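Gamma-glutamyltranspeptidase (Streptomyces lincolnensis, PDB 6J3A) probably acts as a gamma-glutamyltranspeptidase-like enzyme of the N-terminal nucleophile hydrolase class, transferring or cleaving gamma-glutamyl-type groups. Local coordinates at residues P99-L104 / L443-V448. Sequence-based numbering, arbitrary orientation.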
loop_
_atom_site.group_PDB
_atom_site.type_symbol
_atom_site.label_atom_id
_atom_site.label_comp_id
_atom_site.label_asym_id
_atom_site.label_seq_id
_atom_site.Cartn_x
_atom_site.Cartn_y
_atom_site.Cartn_z
ATOM N N PRO A 99 -10.717 29.586 23.960
ATOM C CA PRO A 99 -9.640 29.776 22.986
ATOM C C PRO A 99 -9.256 28.514 22.199
ATOM O O PRO A 99 -9.354 27.401 22.715
ATOM C CB PRO A 99 -8.455 30.230 23.850
ATOM C CG PRO A 99 -9.046 30.755 25.109
ATOM C CD PRO A 99 -10.325 30.006 25.319
ATOM N N GLY A 100 -8.808 28.712 20.961
ATOM C CA GLY A 100 -8.299 27.631 20.130
ATOM C C GLY A 100 -6.993 27.038 20.628
ATOM O O GLY A 100 -6.662 25.899 20.296
ATOM N N THR A 101 -6.244 27.812 21.409
ATOM C CA THR A 101 -4.937 27.392 21.902
ATOM C C THR A 101 -4.795 27.573 23.406
ATOM O O THR A 101 -5.663 28.128 24.066
ATOM C CB THR A 101 -3.857 28.208 21.204
ATOM O OG1 THR A 101 -4.086 29.597 21.456
ATOM C CG2 THR A 101 -3.898 27.956 19.685
ATOM N N GLY A 102 -3.694 27.084 23.949
ATOM C CA GLY A 102 -3.349 27.375 25.330
ATOM C C GLY A 102 -3.984 26.403 26.303
ATOM O O GLY A 102 -4.794 25.580 25.896
ATOM N N PRO A 103 -3.612 26.496 27.599
ATOM C CA PRO A 103 -4.011 25.539 28.625
ATOM C C PRO A 103 -5.462 25.667 29.102
ATOM O O PRO A 103 -5.944 24.747 29.761
ATOM C CB PRO A 103 -3.028 25.815 29.766
ATOM C CG PRO A 103 -2.691 27.247 29.623
ATOM C CD PRO A 103 -2.763 27.561 28.160
ATOM N N LEU A 104 -6.148 26.768 28.775
ATOM C CA LEU A 104 -7.600 26.873 29.040
ATOM C C LEU A 104 -8.436 25.937 28.154
ATOM O O LEU A 104 -9.537 25.558 28.533
ATOM C CB LEU A 104 -8.126 28.309 28.873
ATOM C CG LEU A 104 -7.768 29.356 29.931
ATOM C CD1 LEU A 104 -8.181 30.728 29.421
ATOM C CD2 LEU A 104 -8.438 29.055 31.260
ATOM N N LEU A 443 1.069 19.744 17.920
ATOM C CA LEU A 443 2.192 20.651 18.209
ATOM C C LEU A 443 1.896 22.141 18.109
ATOM O O LEU A 443 2.598 22.930 18.729
ATOM C CB LEU A 443 3.401 20.333 17.314
ATOM C CG LEU A 443 3.316 20.554 15.785
ATOM C CD1 LEU A 443 3.632 21.981 15.325
ATOM C CD2 LEU A 443 4.259 19.591 15.075
ATOM N N GLN A 444 0.859 22.517 17.362
ATOM C CA GLN A 444 0.668 23.906 16.916
ATOM C C GLN A 444 -0.287 24.703 17.802
ATOM O O GLN A 444 -0.612 25.855 17.472
ATOM C CB GLN A 444 0.167 23.962 15.457
ATOM C CG GLN A 444 -1.256 23.446 15.227
ATOM C CD GLN A 444 -1.336 22.000 14.742
ATOM O OE1 GLN A 444 -2.187 21.680 13.917
ATOM N NE2 GLN A 444 -0.468 21.121 15.252
ATOM N N SER A 445 -0.742 24.092 18.902
ATOM C CA SER A 445 -1.792 24.682 19.755
ATOM C C SER A 445 -1.546 24.685 21.278
ATOM O O SER A 445 -2.354 25.239 22.019
ATOM C CB SER A 445 -3.131 24.018 19.426
ATOM O OG SER A 445 -3.475 24.220 18.055
ATOM N N ASN A 446 -0.442 24.098 21.741
ATOM C CA ASN A 446 0.042 24.327 23.105
ATOM C C ASN A 446 1.559 24.231 23.153
ATOM O O ASN A 446 2.170 23.494 22.376
ATOM C CB ASN A 446 -0.571 23.337 24.108
ATOM C CG ASN A 446 -1.759 23.918 24.864
ATOM O OD1 ASN A 446 -1.639 24.914 25.573
ATOM N ND2 ASN A 446 -2.909 23.270 24.740
ATOM N N PRO A 447 2.177 24.966 24.083
ATOM C CA PRO A 447 3.607 24.783 24.260
ATOM C C PRO A 447 3.917 23.365 24.750
ATOM O O PRO A 447 3.155 22.795 25.534
ATOM C CB PRO A 447 3.948 25.802 25.353
ATOM C CG PRO A 447 2.699 25.885 26.169
ATOM C CD PRO A 447 1.597 25.805 25.148
ATOM N N VAL A 448 5.026 22.817 24.281
ATOM C CA VAL A 448 5.524 21.547 24.772
ATOM C C VAL A 448 5.752 21.579 26.281
ATOM O O VAL A 448 6.353 22.505 26.817
ATOM C CB VAL A 448 6.837 21.156 24.056
ATOM C CG1 VAL A 448 7.567 20.015 24.772
ATOM C CG2 VAL A 448 6.534 20.756 22.618
#
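Gly102 meets two neighbours on the 443-448 loop: its N donates a nearly straight hydrogen bond to Ser445 O (3.0 Å, N-H...O 164°), and its O receives a weak one from Asn446 ND2 at 3.2 Å. Thr101 lies alongside Ser445. Its CB sits 3.4 Å from Ser445 O and its CG2 reaches Ser445 CB at 4.0 Å, while OG1 is engaged elsewhere, weakly, by Thr236 N. From CB the Asn446 side chain runs to CG, 3.6 Å from Gly102 O, and there divides. OD1 lies toward the Gly102-Pro103 peptide in a fit too tight to be trusted, and Pro103 N has no hydrogen to give it; ND2 gives its stronger bond to Leu456 O. Replaced by an alanine, Asn446 would lose its amide, which is likely to leave the carbonyls of Gly102 and Leu456 without their shared donor and to open a gap beside Gly102. With phi 87° and psi 173°, Gly102 has a backbone on which a side chain would collide with Thr101 O and Pro103 CD, so glycine is called for. The arrangement is buried loop-to-loop packing, joining the link between helices 87-92 and 111-122 to the one after strand 433-436 in a gamma-glutamyltranspeptidase-family (Ntn hydrolase) fold.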